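Local coordinates for protein imidazolonepropionase (PDB 2Q09) that catalyses the hydrolytic ring opening of imidazolone-5-propanoate to N-formimidoyl-L-glutamate, the third step of histidine degradation, at residues 254-259 and 280-285; 286-291 and 337-342; 378-383 and 392-397. One frame throughout, in Å; residues are numbered along the deposited sequence.

Contact 1: residues 254-259 and 280-285; sequences LAANFG and RGVVAT
Arg-280 folds back through three successive bends, with CG beside the backbone N (chi1 -61°) and further turns at chi2 and chi3, and this carries its guanidinium over the end of helix 251-257. There NH1 gives a weak hydrogen bond of 3.2 Å to Asn-257 O, which lies at the edge of the guanidinium. Ala-256 O sits over one face of the same group. It is close to NH1, but the angle is too poor for a hydrogen bond. A water also bridges the side chains of Arg-280 and Asn-257, accepting from NH1 and donating to OD1 at 2.7 Å. Gly-259 passes near NH2 and ends the helix in a Schellman motif, one of whose two bonds runs from its N to Ala-256 O. Beside the arginine chain the contact is apolar. Val-282 CG2 lies 4.1 Å from Ala-256 CB, and Leu-277 of helix 271-280 touches both residues. Gly-281 closes that helix with positive phi and leads into strand 283-286. The contact thus joins the C-terminal ends of two neighbouring helices of the amidohydrolase barrel. The positive guanidinium lies where backbone carbonyls gather, so its charge probably complements the negative end of the helix dipole.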
loop_
_atom_site.group_PDB
_atom_site.type_symbol
_atom_site.label_atom_id
_atom_site.label_comp_id
_atom_site.label_asym_id
_atom_site.label_seq_id
_atom_site.Cartn_x
_atom_site.Cartn_y
_atom_site.Cartn_z
ATOM N N LEU A 254 -6.013 8.484 18.062
ATOM C CA LEU A 254 -7.087 9.265 17.462
ATOM C C LEU A 254 -7.641 8.498 16.266
ATOM O O LEU A 254 -8.856 8.333 16.117
ATOM C CB LEU A 254 -6.556 10.625 17.004
ATOM C CG LEU A 254 -7.509 11.500 16.184
ATOM C CD1 LEU A 254 -8.725 11.888 17.019
ATOM C CD2 LEU A 254 -6.764 12.739 15.716
ATOM N N ALA A 255 -6.736 8.027 15.414
ATOM C CA ALA A 255 -7.119 7.269 14.233
ATOM C C ALA A 255 -7.912 6.032 14.634
ATOM O O ALA A 255 -8.923 5.702 14.009
ATOM C CB ALA A 255 -5.873 6.868 13.442
ATOM N N ALA A 256 -7.459 5.349 15.680
ATOM C CA ALA A 256 -8.149 4.155 16.149
ATOM C C ALA A 256 -9.567 4.497 16.604
ATOM O O ALA A 256 -10.495 3.714 16.410
ATOM C CB ALA A 256 -7.368 3.507 17.294
ATOM N N ASN A 257 -9.737 5.670 17.211
ATOM C CA ASN A 257 -11.053 6.088 17.683
ATOM C C ASN A 257 -11.977 6.459 16.536
ATOM O O ASN A 257 -13.191 6.531 16.703
ATOM C CB ASN A 257 -10.930 7.267 18.646
ATOM C CG ASN A 257 -10.288 6.877 19.960
ATOM O OD1 ASN A 257 -10.490 5.769 20.458
ATOM N ND2 ASN A 257 -9.520 7.790 20.543
ATOM N N PHE A 258 -11.394 6.689 15.366
ATOM C CA PHE A 258 -12.154 7.039 14.175
ATOM C C PHE A 258 -12.344 5.817 13.285
ATOM O O PHE A 258 -12.873 5.924 12.181
ATOM C CB PHE A 258 -11.434 8.149 13.400
ATOM C CG PHE A 258 -11.920 9.535 13.732
ATOM C CD1 PHE A 258 -13.071 10.042 13.139
ATOM C CD2 PHE A 258 -11.237 10.327 14.648
ATOM C CE1 PHE A 258 -13.538 11.314 13.453
ATOM C CE2 PHE A 258 -11.698 11.604 14.973
ATOM C CZ PHE A 258 -12.853 12.098 14.368
ATOM N N GLY A 259 -11.912 4.656 13.773
ATOM C CA GLY A 259 -12.051 3.436 12.999
ATOM C C GLY A 259 -11.151 3.416 11.772
ATOM O O GLY A 259 -11.551 2.940 10.708
ATOM N N ARG A 280 -9.577 -1.668 18.317
ATOM C CA ARG A 280 -10.348 -1.196 17.170
ATOM C C ARG A 280 -10.037 -1.945 15.874
ATOM O O ARG A 280 -10.513 -1.577 14.806
ATOM C CB ARG A 280 -10.124 0.308 16.970
ATOM C CG ARG A 280 -10.551 1.176 18.154
ATOM C CD ARG A 280 -12.008 0.946 18.516
ATOM N NE ARG A 280 -12.906 1.221 17.397
ATOM C CZ ARG A 280 -13.370 2.424 17.079
ATOM N NH1 ARG A 280 -13.035 3.482 17.794
ATOM N NH2 ARG A 280 -14.165 2.569 16.031
ATOM N N GLY A 281 -9.233 -2.996 15.976
ATOM C CA GLY A 281 -8.884 -3.790 14.809
ATOM C C GLY A 281 -8.202 -3.015 13.694
ATOM O O GLY A 281 -8.423 -3.291 12.515
ATOM N N VAL A 282 -7.371 -2.049 14.065
ATOM C CA VAL A 282 -6.652 -1.242 13.091
ATOM C C VAL A 282 -5.399 -2.005 12.654
ATOM O O VAL A 282 -4.779 -2.703 13.456
ATOM C CB VAL A 282 -6.250 0.126 13.714
ATOM C CG1 VAL A 282 -5.500 0.976 12.705
ATOM C CG2 VAL A 282 -7.505 0.855 14.200
ATOM N N VAL A 283 -5.031 -1.888 11.384
ATOM C CA VAL A 283 -3.837 -2.566 10.898
ATOM C C VAL A 283 -2.638 -1.636 11.057
ATOM O O VAL A 283 -2.738 -0.430 10.807
ATOM C CB VAL A 283 -3.968 -2.955 9.410
ATOM C CG1 VAL A 283 -2.651 -3.531 8.898
ATOM C CG2 VAL A 283 -5.081 -3.980 9.232
ATOM N N ALA A 284 -1.511 -2.188 11.493
ATOM C CA ALA A 284 -0.295 -1.397 11.649
ATOM C C ALA A 284 0.540 -1.639 10.392
ATOM O O ALA A 284 0.944 -2.770 10.114
ATOM C CB ALA A 284 0.477 -1.841 12.898
ATOM N N THR A 285 0.793 -0.583 9.629
ATOM C CA THR A 285 1.563 -0.735 8.406
ATOM C C THR A 285 3.023 -0.338 8.587
ATOM O O THR A 285 3.340 0.803 8.924
ATOM C CB THR A 285 0.948 0.084 7.255
ATOM O OG1 THR A 285 -0.399 -0.350 7.029
ATOM C CG2 THR A 285 1.748 -0.133 5.958
HETATM O O HOH W 1 -12.260 3.741 20.239
#

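Contact 2: residues 286-291 and 337-342; sequences LLPTAF and TLFGLT
Phe-339 turns the edge of its ring to the face of Phe-291 in a T-shaped pair. The centroids are 5.1 Å apart and the planes stand at 68°. CE1 does the touching, 3.6 Å from Phe-291 CG, and meets the face toward the rim of the ring. Phe-291 has its CG anti to the backbone N (chi1 176°), which swings the ring off helix 288-293 to receive this edge. Phe-339 CE2 also packs against the start of that helix. It is 3.5 Å from Pro-288 CA and 3.7 Å from Pro-288 CB, the two side chains crossing at about a right angle. Leu-286 CB meets the edge of the same ring, 4.1 Å from CD2. Leu-338 packs from the preceding position, its CD1 near the plane of the Phe-291 ring and 4.1 Å from CD2. Farther along, Leu-286 and Leu-341 reach tip to tip, with their CD1 atoms 3.8 Å apart. Pro-300 also touches Phe-339. The side-chain contacts across the two segments are all apolar. Leu-287 CB points away from the other segment, and its side chain lies about 5 Å from the bound iron. The packing therefore sets the end of helix 328-339 against the end of strand 283-286 and the start of helix 288-293, beside the metal centre of an amidohydrolase TIM barrel.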
loop_
_atom_site.group_PDB
_atom_site.type_symbol
_atom_site.label_atom_id
_atom_site.label_comp_id
_atom_site.label_asym_id
_atom_site.label_seq_id
_atom_site.Cartn_x
_atom_site.Cartn_y
_atom_site.Cartn_z
ATOM N N LEU A 286 3.908 -1.299 8.375
ATOM C CA LEU A 286 5.343 -1.069 8.502
ATOM C C LEU A 286 5.915 -0.621 7.162
ATOM O O LEU A 286 5.595 -1.187 6.115
ATOM C CB LEU A 286 6.027 -2.352 8.966
ATOM C CG LEU A 286 5.476 -2.897 10.297
ATOM C CD1 LEU A 286 6.151 -4.218 10.630
ATOM C CD2 LEU A 286 5.722 -1.876 11.417
ATOM N N LEU A 287 6.766 0.400 7.206
ATOM C CA LEU A 287 7.373 0.954 5.998
ATOM C C LEU A 287 8.881 0.942 6.207
ATOM O O LEU A 287 9.494 1.974 6.489
ATOM C CB LEU A 287 6.853 2.380 5.790
ATOM C CG LEU A 287 5.318 2.434 5.697
ATOM C CD1 LEU A 287 4.856 3.884 5.703
ATOM C CD2 LEU A 287 4.840 1.740 4.425
ATOM N N PRO A 288 9.494 -0.248 6.085
ATOM C CA PRO A 288 10.933 -0.468 6.264
ATOM C C PRO A 288 11.857 0.300 5.323
ATOM O O PRO A 288 12.962 0.676 5.703
ATOM C CB PRO A 288 11.072 -1.981 6.104
ATOM C CG PRO A 288 10.016 -2.292 5.079
ATOM C CD PRO A 288 8.838 -1.470 5.581
ATOM N N THR A 289 11.408 0.527 4.096
ATOM C CA THR A 289 12.228 1.231 3.115
ATOM C C THR A 289 12.499 2.683 3.495
ATOM O O THR A 289 13.610 3.181 3.299
ATOM C CB THR A 289 11.586 1.169 1.717
ATOM O OG1 THR A 289 11.417 -0.205 1.346
ATOM C CG2 THR A 289 12.480 1.844 0.688
ATOM N N ALA A 290 11.491 3.358 4.043
ATOM C CA ALA A 290 11.653 4.746 4.466
ATOM C C ALA A 290 12.592 4.776 5.677
ATOM O O ALA A 290 13.380 5.709 5.856
ATOM C CB ALA A 290 10.290 5.354 4.838
ATOM N N PHE A 291 12.485 3.751 6.512
ATOM C CA PHE A 291 13.314 3.628 7.706
ATOM C C PHE A 291 14.779 3.502 7.256
ATOM O O PHE A 291 15.687 4.133 7.820
ATOM C CB PHE A 291 12.890 2.380 8.478
ATOM C CG PHE A 291 13.735 2.088 9.683
ATOM C CD1 PHE A 291 13.480 2.717 10.895
ATOM C CD2 PHE A 291 14.799 1.198 9.598
ATOM C CE1 PHE A 291 14.272 2.470 12.007
ATOM C CE2 PHE A 291 15.604 0.938 10.714
ATOM C CZ PHE A 291 15.337 1.579 11.920
ATOM N N THR A 337 14.800 -8.308 7.524
ATOM C CA THR A 337 16.158 -7.959 7.929
ATOM C C THR A 337 16.264 -6.803 8.926
ATOM O O THR A 337 17.021 -6.898 9.893
ATOM C CB THR A 337 17.025 -7.616 6.696
ATOM O OG1 THR A 337 17.065 -8.743 5.811
ATOM C CG2 THR A 337 18.454 -7.262 7.126
ATOM N N LEU A 338 15.507 -5.735 8.706
ATOM C CA LEU A 338 15.578 -4.568 9.574
ATOM C C LEU A 338 14.616 -4.577 10.754
ATOM O O LEU A 338 14.966 -4.099 11.834
ATOM C CB LEU A 338 15.344 -3.291 8.756
ATOM C CG LEU A 338 16.308 -3.012 7.602
ATOM C CD1 LEU A 338 15.921 -1.686 6.933
ATOM C CD2 LEU A 338 17.737 -2.933 8.141
ATOM N N PHE A 339 13.408 -5.093 10.555
ATOM C CA PHE A 339 12.422 -5.101 11.634
ATOM C C PHE A 339 12.268 -6.460 12.297
ATOM O O PHE A 339 11.505 -6.603 13.251
ATOM C CB PHE A 339 11.064 -4.611 11.123
ATOM C CG PHE A 339 11.058 -3.166 10.686
ATOM C CD1 PHE A 339 12.070 -2.296 11.087
ATOM C CD2 PHE A 339 10.025 -2.667 9.907
ATOM C CE1 PHE A 339 12.047 -0.947 10.731
ATOM C CE2 PHE A 339 9.979 -1.322 9.540
ATOM C CZ PHE A 339 10.996 -0.454 9.950
ATOM N N GLY A 340 12.983 -7.455 11.782
ATOM C CA GLY A 340 12.923 -8.783 12.373
ATOM C C GLY A 340 11.717 -9.659 12.069
ATOM O O GLY A 340 11.519 -10.677 12.734
ATOM N N LEU A 341 10.898 -9.279 11.092
ATOM C CA LEU A 341 9.744 -10.099 10.754
ATOM C C LEU A 341 10.206 -11.412 10.134
ATOM O O LEU A 341 11.322 -11.519 9.631
ATOM C CB LEU A 341 8.829 -9.376 9.755
ATOM C CG LEU A 341 7.676 -8.517 10.281
ATOM C CD1 LEU A 341 8.212 -7.364 11.110
ATOM C CD2 LEU A 341 6.865 -7.988 9.086
ATOM N N THR A 342 9.343 -12.419 10.182
ATOM C CA THR A 342 9.653 -13.706 9.573
ATOM C C THR A 342 9.137 -13.629 8.142
ATOM O O THR A 342 8.298 -12.783 7.828
ATOM C CB THR A 342 8.922 -14.859 10.283
ATOM O OG1 THR A 342 7.509 -14.647 10.203
ATOM C CG2 THR A 342 9.322 -14.927 11.751
#

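Contact 3: residues 378-383 and 392-397; sequences WNCGHP and VDQLVS
Gln-394 O accepts the backbone N-H of Asn-379 in a 3.0 Å hydrogen bond, with the donor nearly in line with the C=O. The CA of Trp-378 adds a CA-H...O contact to the same oxygen at 3.5 Å. Trp-378 and Leu-395 form an antiparallel non-hydrogen-bonded pair next to it, where strand 375-378 meets strand 395-400. Their side chains lie alongside each other and point the same way. Leu-395 CD2 stands over one face of the indole in a CH-pi contact, 3.6 Å from the centroid of the six-membered ring and 7° off its normal. Gln-394 CB comes at the edge of the indole, 3.8 Å from CE3. The indole is further fixed by Trp-378 NE1, which bonds to Thr-65. With an alanine here, Leu-395 CD2 would probably lose the face it packs on, and Thr-65 OG1 its indole partner. Asn-379 CG sits between the backbone N and the carbonyl carbon (chi1 63°). This brings OD1 to 3.1 Å from Gln-394 CB, the two amide planes standing 70° apart. Two waters tie Asn-379 to the other segment. One joins OD1 to Gln-394 NE2. The other joins Asn-379 ND2 to Asp-393 O, with 2.8 Å on both sides. The far end of Gln-394 bonds to Arg-329 through OE1. Val-396 CG2 packs on Asn-379 CB at 3.8 Å, and Val-396 and Ser-397 form a classic beta bulge opposite Val-377. One direct bond and two waters carry the polar side, so solvent links take over from strand pairing as the chain leaves the sheet.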
loop_
_atom_site.group_PDB
_atom_site.type_symbol
_atom_site.label_atom_id
_atom_site.label_comp_id
_atom_site.label_asym_id
_atom_site.label_seq_id
_atom_site.Cartn_x
_atom_site.Cartn_y
_atom_site.Cartn_z
ATOM N N TRP A 378 3.881 -19.161 -9.388
ATOM C CA TRP A 378 5.315 -18.893 -9.415
ATOM C C TRP A 378 6.155 -20.051 -9.915
ATOM O O TRP A 378 5.688 -21.187 -9.980
ATOM C CB TRP A 378 5.810 -18.545 -8.020
ATOM C CG TRP A 378 5.094 -17.413 -7.369
ATOM C CD1 TRP A 378 3.951 -17.476 -6.620
ATOM C CD2 TRP A 378 5.509 -16.045 -7.357
ATOM N NE1 TRP A 378 3.632 -16.229 -6.136
ATOM C CE2 TRP A 378 4.572 -15.331 -6.575
ATOM C CE3 TRP A 378 6.582 -15.351 -7.938
ATOM C CZ2 TRP A 378 4.687 -13.953 -6.342
ATOM C CZ3 TRP A 378 6.699 -13.978 -7.707
ATOM C CH2 TRP A 378 5.751 -13.296 -6.915
ATOM N N ASN A 379 7.406 -19.766 -10.258
ATOM C CA ASN A 379 8.297 -20.820 -10.702
ATOM C C ASN A 379 9.240 -21.193 -9.557
ATOM O O ASN A 379 10.105 -22.050 -9.719
ATOM C CB ASN A 379 9.080 -20.404 -11.955
ATOM C CG ASN A 379 9.996 -19.223 -11.716
ATOM O OD1 ASN A 379 10.056 -18.667 -10.617
ATOM N ND2 ASN A 379 10.720 -18.829 -12.755
ATOM N N CYS A 380 9.071 -20.552 -8.401
ATOM C CA CYS A 380 9.911 -20.890 -7.257
ATOM C C CYS A 380 9.176 -21.910 -6.386
ATOM O O CYS A 380 7.946 -21.980 -6.382
ATOM C CB CYS A 380 10.310 -19.641 -6.457
ATOM S SG CYS A 380 8.978 -18.541 -5.967
ATOM N N GLY A 381 9.941 -22.706 -5.651
ATOM C CA GLY A 381 9.349 -23.759 -4.848
ATOM C C GLY A 381 8.601 -23.472 -3.563
ATOM O O GLY A 381 7.594 -24.120 -3.280
ATOM N N HIS A 382 9.067 -22.499 -2.791
ATOM C CA HIS A 382 8.441 -22.212 -1.511
ATOM C C HIS A 382 8.160 -20.711 -1.354
ATOM O O HIS A 382 8.937 -19.875 -1.812
ATOM C CB HIS A 382 9.374 -22.727 -0.414
ATOM C CG HIS A 382 8.763 -22.763 0.948
ATOM N ND1 HIS A 382 8.660 -21.645 1.748
ATOM C CD2 HIS A 382 8.240 -23.787 1.662
ATOM C CE1 HIS A 382 8.105 -21.980 2.898
ATOM N NE2 HIS A 382 7.839 -23.275 2.873
ATOM N N PRO A 383 7.035 -20.351 -0.707
ATOM C CA PRO A 383 6.690 -18.941 -0.517
ATOM C C PRO A 383 7.705 -18.118 0.284
ATOM O O PRO A 383 7.771 -16.894 0.137
ATOM C CB PRO A 383 5.314 -19.009 0.150
ATOM C CG PRO A 383 5.371 -20.301 0.912
ATOM C CD PRO A 383 6.019 -21.224 -0.097
ATOM N N VAL A 392 14.199 -10.648 -9.353
ATOM C CA VAL A 392 14.063 -11.587 -10.465
ATOM C C VAL A 392 12.604 -11.872 -10.825
ATOM O O VAL A 392 11.780 -12.140 -9.946
ATOM C CB VAL A 392 14.739 -12.940 -10.119
ATOM C CG1 VAL A 392 14.584 -13.921 -11.265
ATOM C CG2 VAL A 392 16.208 -12.718 -9.804
ATOM N N ASP A 393 12.285 -11.817 -12.117
ATOM C CA ASP A 393 10.927 -12.100 -12.572
ATOM C C ASP A 393 10.705 -13.597 -12.383
ATOM O O ASP A 393 11.439 -14.415 -12.934
ATOM C CB ASP A 393 10.753 -11.738 -14.052
ATOM C CG ASP A 393 10.719 -10.235 -14.296
ATOM O OD1 ASP A 393 10.713 -9.459 -13.318
ATOM O OD2 ASP A 393 10.695 -9.837 -15.482
ATOM N N GLN A 394 9.689 -13.957 -11.607
ATOM C CA GLN A 394 9.418 -15.361 -11.317
ATOM C C GLN A 394 7.968 -15.781 -11.540
ATOM O O GLN A 394 7.575 -16.895 -11.180
ATOM C CB GLN A 394 9.817 -15.664 -9.873
ATOM C CG GLN A 394 11.284 -15.422 -9.579
ATOM C CD GLN A 394 11.578 -15.416 -8.093
ATOM O OE1 GLN A 394 11.253 -14.455 -7.386
ATOM N NE2 GLN A 394 12.184 -16.499 -7.605
ATOM N N LEU A 395 7.173 -14.897 -12.131
ATOM C CA LEU A 395 5.774 -15.214 -12.381
ATOM C C LEU A 395 5.588 -16.074 -13.622
ATOM O O LEU A 395 6.165 -15.801 -14.670
ATOM C CB LEU A 395 4.950 -13.938 -12.538
ATOM C CG LEU A 395 4.765 -13.084 -11.284
ATOM C CD1 LEU A 395 4.027 -11.804 -11.658
ATOM C CD2 LEU A 395 4.006 -13.871 -10.235
ATOM N N VAL A 396 4.790 -17.123 -13.486
ATOM C CA VAL A 396 4.492 -18.007 -14.603
ATOM C C VAL A 396 3.095 -17.612 -15.074
ATOM O O VAL A 396 2.755 -17.726 -16.256
ATOM C CB VAL A 396 4.486 -19.488 -14.162
ATOM C CG1 VAL A 396 3.763 -20.337 -15.188
ATOM C CG2 VAL A 396 5.918 -19.985 -13.988
ATOM N N SER A 397 2.299 -17.121 -14.131
ATOM C CA SER A 397 0.937 -16.701 -14.422
ATOM C C SER A 397 0.504 -15.662 -13.395
ATOM O O SER A 397 0.764 -15.814 -12.198
ATOM C CB SER A 397 -0.003 -17.915 -14.387
ATOM O OG SER A 397 -1.344 -17.551 -14.667
HETATM O O HOH W 2 12.863 -18.909 -9.365
HETATM O O HOH W 3 12.702 -16.909 -13.145
#

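Overall arrangement
The contacts come in the order 1, 2, 3 along the chain without interleaving. Contacts 1 and 2 adjoin in sequence, since strand 283-286 runs straight into helix 288-293, yet their centres are about 20 Å apart. They lie at the two ends of this one barrel strand. Contact 1 is where helices 251-257 and 271-280 end, and contact 2 is at the metal end. Contact 3 is about 23 Å from contact 2 and about 34 Å from contact 1, between centres. It joins strands 375-378 and 395-400 near the C-terminus, across the middle of the chain from contact 1. It is probably part of the small beta domain usual in amidohydrolases, away from catalysis.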